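Local coordinates for protein peroxisomal acyl-coenzyme A oxidase 1 (Arabidopsis thaliana, PDB 1W07) that oxidises long- and medium-chain acyl-CoAs to 2-trans-enoyl-CoAs with an FAD cofactor, passing electrons to oxygen to give hydrogen peroxide, at residues F32-S35 with D36-R40; G87-R90 with H91-Q95. The protein carries 1 engineered substitution. One frame throughout, in Å; residues are numbered along the deposited sequence.

Interaction 1 of 2, residues F32-S35 with D36-R40; sequences FEVS and DRIAR
Val-34 meets both Ile-38 and Arg-37, and the two encounters differ in character. On the packed side, CG1 of Val-34 lies 4.3 Å from CG1 of Ile-38, one turn onward, and that same Ile-38 CG1 is 3.1 Å from Val-34 O. Beside them the methyl CB of Ala-39 stands 3.0 Å from Ser-35 O. Four successive i to i+4 bonds hold this part of helix 29-43, in the all-helical N-terminal region of the acyl-CoA oxidase fold. Of these, Ile-38 N to Val-34 O is the straightest at the hydrogen (3.1 Å, 171°). Val-34 also reaches Glu-84 on helix 83-93.

Towards solvent the fit is looser. Arg-37 starts with CG anti to its backbone N (chi1 -171°), then bends at chi3 (-46°), folding the guanidinium back so that Val-34 CA lies over one face toward its rim and NH2 comes 3.9 Å from Val-34 CG2. Its NH1 pairs in a salt bridge with Glu-85, whereas Glu-33 OE2 stays 5.7 Å from Arg-37 NH2, a distance that could support only diffuse attraction. One turn apart, Asp-36 CB lies over one face of the Phe-32 ring, 4.5 Å from CZ; the Asp-36 carboxylate accepts from Asn-608 through OD2.

Interaction 2 of 2, residues G87-R90 with H91-Q95; sequences GRLR and HFIDQ
The carbonyl oxygen of Arg-90 is approached by Asp-94 N and by a water that joins it to Gln-95. The water lies 2.6 Å from Arg-90 O, to which it can donate, though it has more acceptors nearby than protons to give, and it accepts from Gln-95 N at 2.9 Å; the direct bond from Asp-94 N to Arg-90 O is weak, and the position of that nitrogen is uncertain. Helix 83-93 ends here, with Asp-94 the first residue to leave helical angles (phi 51°). A direct bond from Gln-95 N to Arg-90 O would be the closing link of a Schellman motif; the water occupies that place, so the classical definition is not met. Asp-94 OD1 forms salt bridges with Arg-298 and Lys-50.

Before this end, the backbone bonds are regular, as in Ile-93 N to Leu-89 O (3.0 Å). Arg-88 and His-91 carry the main side-chain contact. Bends at chi2 and at chi3 (83°) swing the arginine round the side of the helix, laying the guanidinium flat on the imidazole: the planes differ by 14° and the centres are 4.3 Å apart. The overlap is offset, with NH1 above the ring near its rim, 3.5 Å from His-91 CD2, while His-91 CB sits over the middle of the guanidinium. The same CD2 points at the centre of one face of Phe-92. On the buried flank, Leu-89 CG and Ile-93 CD1 approach to 4.2 Å, with Ile-93 also touching Ala-72 of helix 58-78.

Such a nearly parallel stack is a cation-pi geometry that probably suits a neutral imidazole better, since a second positive charge under the guanidinium would oppose it.

How the interactions relate
From the N terminus, interaction 1 (32-40) comes first, on helix 29-43; helix 58-78 intervenes before interaction 2 (87-95) on the last turns of helix 83-93. Each contact closes no more than a helical turn, and the two follow in series, neither nesting nor crossing. They nevertheless meet in space, their centres 11 Å apart. Ser-35 OG lies 3.1 Å from Phe-92 CZ, Ala-39 CB packs on the same ring atom at 3.7 Å, and Ile-38 CG2 reaches Leu-89 CA at 3.4 Å. These approaches tie helix 29-43 to helix 83-93 within the helical N-terminal part of the oxidase, away from the annotated FAD-binding residues.

Interaction 1 of 2, residues F32-S35 with D36-R40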
ATOM      1  N   PHE B  32      15.548 -19.114 -20.208  1.00 27.71           N
ATOM      2  CA  PHE B  32      15.542 -19.817 -18.933  1.00 26.99           C
ATOM      3  C   PHE B  32      16.941 -20.223 -18.487  1.00 28.62           C
ATOM      4  O   PHE B  32      17.317 -20.020 -17.321  1.00 25.83           O
ATOM      5  CB  PHE B  32      14.680 -21.073 -19.018  1.00 27.97           C
ATOM      6  CG  PHE B  32      14.805 -21.971 -17.819  1.00 28.93           C
ATOM      7  CD1 PHE B  32      14.214 -21.628 -16.601  1.00 29.16           C
ATOM      8  CD2 PHE B  32      15.553 -23.138 -17.893  1.00 29.81           C
ATOM      9  CE1 PHE B  32      14.372 -22.442 -15.473  1.00 31.25           C
ATOM     10  CE2 PHE B  32      15.719 -23.957 -16.776  1.00 31.92           C
ATOM     11  CZ  PHE B  32      15.131 -23.611 -15.563  1.00 32.58           C
ATOM     12  N   GLU B  33      17.700 -20.809 -19.411  1.00 26.59           N
ATOM     13  CA  GLU B  33      19.056 -21.279 -19.128  1.00 28.39           C
ATOM     14  C   GLU B  33      20.007 -20.159 -18.731  1.00 26.96           C
ATOM     15  O   GLU B  33      20.753 -20.281 -17.765  1.00 25.81           O
ATOM     16  CB  GLU B  33      19.618 -22.019 -20.352  1.00 29.81           C
ATOM     17  CG  GLU B  33      19.011 -23.399 -20.575  1.00 37.41           C
ATOM     18  CD  GLU B  33      19.677 -24.157 -21.700  1.00 42.86           C
ATOM     19  OE1 GLU B  33      19.345 -25.349 -21.895  1.00 43.90           O
ATOM     20  OE2 GLU B  33      20.521 -23.560 -22.409  1.00 46.88           O
ATOM     21  N   VAL B  34      19.990 -19.075 -19.491  1.00 26.28           N
ATOM     22  CA  VAL B  34      20.867 -17.954 -19.207  1.00 27.74           C
ATOM     23  C   VAL B  34      20.506 -17.313 -17.867  1.00 28.20           C
ATOM     24  O   VAL B  34      21.379 -16.931 -17.087  1.00 26.81           O
ATOM     25  CB  VAL B  34      20.787 -16.890 -20.326  1.00 28.97           C
ATOM     26  CG1 VAL B  34      21.707 -15.739 -20.009  1.00 34.14           C
ATOM     27  CG2 VAL B  34      21.182 -17.514 -21.659  1.00 31.61           C
ATOM     28  N   SER B  35      19.213 -17.202 -17.593  1.00 26.91           N
ATOM     29  CA  SER B  35      18.778 -16.589 -16.350  1.00 27.78           C
ATOM     30  C   SER B  35      19.104 -17.475 -15.151  1.00 27.02           C
ATOM     31  O   SER B  35      19.541 -16.994 -14.100  1.00 27.12           O
ATOM     32  CB  SER B  35      17.280 -16.322 -16.410  1.00 29.77           C
ATOM     33  OG  SER B  35      16.854 -15.648 -15.255  1.00 34.66           O
ATOM     34  N   ASP B  36      18.899 -18.775 -15.312  1.00 25.54           N
ATOM     35  CA  ASP B  36      19.159 -19.704 -14.230  1.00 26.07           C
ATOM     36  C   ASP B  36      20.637 -19.683 -13.857  1.00 26.10           C
ATOM     37  O   ASP B  36      20.985 -19.679 -12.679  1.00 25.63           O
ATOM     38  CB  ASP B  36      18.711 -21.112 -14.642  1.00 26.78           C
ATOM     39  CG  ASP B  36      18.978 -22.146 -13.574  1.00 28.10           C
ATOM     40  OD1 ASP B  36      19.875 -22.991 -13.784  1.00 31.86           O
ATOM     41  OD2 ASP B  36      18.299 -22.130 -12.520  1.00 29.57           O
ATOM     42  N   ARG B  37      21.499 -19.643 -14.868  1.00 25.23           N
ATOM     43  CA  ARG B  37      22.943 -19.627 -14.662  1.00 26.41           C
ATOM     44  C   ARG B  37      23.409 -18.353 -13.958  1.00 24.20           C
ATOM     45  O   ARG B  37      24.113 -18.409 -12.955  1.00 25.76           O
ATOM     46  CB  ARG B  37      23.656 -19.739 -16.008  1.00 28.68           C
ATOM     47  CG  ARG B  37      25.158 -19.950 -15.911  1.00 34.22           C
ATOM     48  CD  ARG B  37      25.834 -19.472 -17.185  1.00 36.21           C
ATOM     49  NE  ARG B  37      25.134 -19.939 -18.379  1.00 39.16           N
ATOM     50  CZ  ARG B  37      24.867 -19.169 -19.430  1.00 38.56           C
ATOM     51  NH1 ARG B  37      25.242 -17.895 -19.432  1.00 39.75           N
ATOM     52  NH2 ARG B  37      24.228 -19.668 -20.478  1.00 40.87           N
ATOM     53  N   ILE B  38      23.020 -17.205 -14.496  1.00 25.42           N
ATOM     54  CA  ILE B  38      23.417 -15.932 -13.916  1.00 24.99           C
ATOM     55  C   ILE B  38      22.834 -15.763 -12.516  1.00 24.79           C
ATOM     56  O   ILE B  38      23.487 -15.208 -11.629  1.00 21.79           O
ATOM     57  CB  ILE B  38      22.971 -14.755 -14.800  1.00 25.53           C
ATOM     58  CG1 ILE B  38      23.563 -14.911 -16.202  1.00 29.83           C
ATOM     59  CG2 ILE B  38      23.436 -13.443 -14.189  1.00 25.04           C
ATOM     60  CD1 ILE B  38      25.088 -14.922 -16.239  1.00 29.17           C
ATOM     61  N   ALA B  39      21.612 -16.249 -12.319  1.00 24.65           N
ATOM     62  CA  ALA B  39      20.958 -16.147 -11.020  1.00 25.68           C
ATOM     63  C   ALA B  39      21.803 -16.837  -9.958  1.00 25.36           C
ATOM     64  O   ALA B  39      22.041 -16.273  -8.885  1.00 21.56           O
ATOM     65  CB  ALA B  39      19.558 -16.774 -11.076  1.00 25.65           C
ATOM     66  N   ARG B  40      22.267 -18.049 -10.257  1.00 25.04           N
ATOM     67  CA  ARG B  40      23.086 -18.800  -9.306  1.00 25.96           C
ATOM     68  C   ARG B  40      24.433 -18.121  -9.097  1.00 24.51           C
ATOM     69  O   ARG B  40      24.972 -18.121  -7.992  1.00 22.02           O
ATOM     70  CB  ARG B  40      23.279 -20.240  -9.798  1.00 26.49           C
ATOM     71  CG  ARG B  40      22.021 -21.091  -9.678  1.00 33.79           C
ATOM     72  CD  ARG B  40      21.860 -22.033 -10.857  1.00 37.91           C
ATOM     73  NE  ARG B  40      22.919 -23.036 -10.939  1.00 41.96           N
ATOM     74  CZ  ARG B  40      22.959 -24.134 -10.191  1.00 43.95           C
ATOM     75  NH1 ARG B  40      21.992 -24.373  -9.310  1.00 48.02           N
ATOM     76  NH2 ARG B  40      23.957 -24.997 -10.325  1.00 44.15           N
TER

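Interaction 2 of 2, residues G87-R90 with H91-Q95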
ATOM      1  N   GLY B  87      22.899  -7.982 -18.475  1.00 27.96           N
ATOM      2  CA  GLY B  87      21.592  -7.491 -18.061  1.00 24.99           C
ATOM      3  C   GLY B  87      21.009  -8.387 -16.980  1.00 24.34           C
ATOM      4  O   GLY B  87      20.486  -7.901 -15.973  1.00 23.32           O
ATOM      5  N   ARG B  88      21.103  -9.700 -17.173  1.00 23.12           N
ATOM      6  CA  ARG B  88      20.590 -10.628 -16.173  1.00 22.62           C
ATOM      7  C   ARG B  88      21.366 -10.521 -14.866  1.00 21.24           C
ATOM      8  O   ARG B  88      20.820 -10.754 -13.792  1.00 18.22           O
ATOM      9  CB  ARG B  88      20.645 -12.070 -16.688  1.00 24.45           C
ATOM     10  CG  ARG B  88      19.641 -12.396 -17.779  1.00 27.24           C
ATOM     11  CD  ARG B  88      18.211 -12.032 -17.369  1.00 29.63           C
ATOM     12  NE  ARG B  88      17.922 -10.618 -17.607  1.00 32.36           N
ATOM     13  CZ  ARG B  88      16.813  -9.999 -17.198  1.00 35.10           C
ATOM     14  NH1 ARG B  88      15.876 -10.666 -16.525  1.00 29.23           N
ATOM     15  NH2 ARG B  88      16.632  -8.712 -17.471  1.00 32.86           N
ATOM     16  N   LEU B  89      22.644 -10.179 -14.965  1.00 22.66           N
ATOM     17  CA  LEU B  89      23.489 -10.030 -13.790  1.00 21.46           C
ATOM     18  C   LEU B  89      22.964  -8.875 -12.938  1.00 22.36           C
ATOM     19  O   LEU B  89      22.719  -9.025 -11.736  1.00 21.79           O
ATOM     20  CB  LEU B  89      24.924  -9.730 -14.211  1.00 20.91           C
ATOM     21  CG  LEU B  89      25.953  -9.653 -13.085  1.00 20.81           C
ATOM     22  CD1 LEU B  89      26.322 -11.048 -12.617  1.00 22.62           C
ATOM     23  CD2 LEU B  89      27.176  -8.948 -13.600  1.00 23.91           C
ATOM     24  N   ARG B  90      22.794  -7.717 -13.565  1.00 22.33           N
ATOM     25  CA  ARG B  90      22.296  -6.549 -12.850  1.00 21.76           C
ATOM     26  C   ARG B  90      20.900  -6.829 -12.301  1.00 22.49           C
ATOM     27  O   ARG B  90      20.554  -6.385 -11.203  1.00 21.26           O
ATOM     28  CB  ARG B  90      22.250  -5.330 -13.770  1.00 24.16           C
ATOM     29  CG  ARG B  90      23.616  -4.784 -14.176  1.00 27.87           C
ATOM     30  CD  ARG B  90      23.467  -3.426 -14.842  1.00 25.98           C
ATOM     31  NE  ARG B  90      22.813  -3.523 -16.143  1.00 32.04           N
ATOM     32  CZ  ARG B  90      23.440  -3.850 -17.269  1.00 31.45           C
ATOM     33  NH1 ARG B  90      24.743  -4.106 -17.258  1.00 26.46           N
ATOM     34  NH2 ARG B  90      22.760  -3.933 -18.404  1.00 33.56           N
ATOM     35  N   HIS B  91      20.103  -7.565 -13.068  1.00 21.45           N
ATOM     36  CA  HIS B  91      18.751  -7.915 -12.665  1.00 18.05           C
ATOM     37  C   HIS B  91      18.755  -8.679 -11.346  1.00 19.24           C
ATOM     38  O   HIS B  91      17.996  -8.346 -10.424  1.00 16.55           O
ATOM     39  CB  HIS B  91      18.087  -8.756 -13.755  1.00 19.29           C
ATOM     40  CG  HIS B  91      16.779  -9.359 -13.350  1.00 19.06           C
ATOM     41  ND1 HIS B  91      15.634  -8.614 -13.179  1.00 22.87           N
ATOM     42  CD2 HIS B  91      16.441 -10.640 -13.065  1.00 20.76           C
ATOM     43  CE1 HIS B  91      14.642  -9.408 -12.811  1.00 19.99           C
ATOM     44  NE2 HIS B  91      15.107 -10.645 -12.731  1.00 24.09           N
ATOM     45  N   PHE B  92      19.596  -9.705 -11.237  1.00 16.30           N
ATOM     46  CA  PHE B  92      19.620 -10.465  -9.996  1.00 16.97           C
ATOM     47  C   PHE B  92      20.354  -9.798  -8.828  1.00 13.76           C
ATOM     48  O   PHE B  92      20.079 -10.108  -7.676  1.00 16.04           O
ATOM     49  CB  PHE B  92      20.128 -11.883 -10.263  1.00 18.42           C
ATOM     50  CG  PHE B  92      19.172 -12.708 -11.086  1.00 22.41           C
ATOM     51  CD1 PHE B  92      19.458 -13.018 -12.413  1.00 24.20           C
ATOM     52  CD2 PHE B  92      17.970 -13.147 -10.539  1.00 20.43           C
ATOM     53  CE1 PHE B  92      18.561 -13.752 -13.186  1.00 25.20           C
ATOM     54  CE2 PHE B  92      17.064 -13.884 -11.305  1.00 23.09           C
ATOM     55  CZ  PHE B  92      17.359 -14.185 -12.627  1.00 23.23           C
ATOM     56  N   ILE B  93      21.261  -8.872  -9.116  1.00 15.30           N
ATOM     57  CA  ILE B  93      21.953  -8.140  -8.051  1.00 14.30           C
ATOM     58  C   ILE B  93      20.835  -7.413  -7.274  1.00 16.47           C
ATOM     59  O   ILE B  93      20.954  -7.153  -6.069  1.00 14.38           O
ATOM     60  CB  ILE B  93      22.977  -7.133  -8.644  1.00 13.05           C
ATOM     61  CG1 ILE B  93      24.176  -7.904  -9.209  1.00 17.88           C
ATOM     62  CG2 ILE B  93      23.422  -6.129  -7.584  1.00 12.09           C
ATOM     63  CD1 ILE B  93      25.216  -7.015  -9.898  1.00 18.83           C
ATOM     64  N   ASP B  94      19.760  -7.086  -7.994  1.00 17.52           N
ATOM     65  CA  ASP B  94      18.562  -6.491  -7.417  1.00 15.72           C
ATOM     66  C   ASP B  94      18.782  -5.267  -6.530  1.00 18.87           C
ATOM     67  O   ASP B  94      18.284  -5.202  -5.405  1.00 16.39           O
ATOM     68  CB  ASP B  94      17.852  -7.593  -6.632  1.00 15.28           C
ATOM     69  CG  ASP B  94      16.442  -7.221  -6.240  1.00 18.74           C
ATOM     70  OD1 ASP B  94      16.015  -7.632  -5.145  1.00 17.43           O
ATOM     71  OD2 ASP B  94      15.757  -6.544  -7.031  1.00 15.34           O
ATOM     72  N   GLN B  95      19.534  -4.289  -7.022  1.00 17.37           N
ATOM     73  CA  GLN B  95      19.778  -3.110  -6.211  1.00 18.08           C
ATOM     74  C   GLN B  95      19.792  -1.836  -7.035  1.00 15.13           C
ATOM     75  O   GLN B  95      20.717  -1.584  -7.798  1.00 17.92           O
ATOM     76  CB  GLN B  95      21.092  -3.274  -5.438  1.00 18.88           C
ATOM     77  CG  GLN B  95      21.343  -2.171  -4.404  1.00 18.23           C
ATOM     78  CD  GLN B  95      22.111  -2.665  -3.191  1.00 18.57           C
ATOM     79  OE1 GLN B  95      21.813  -3.732  -2.648  1.00 18.94           O
ATOM     80  NE2 GLN B  95      23.085  -1.883  -2.742  1.00 18.48           N
TER
HETATM   81  O   HOH W   1      20.458  -4.248  -9.810  1.00 36.06           O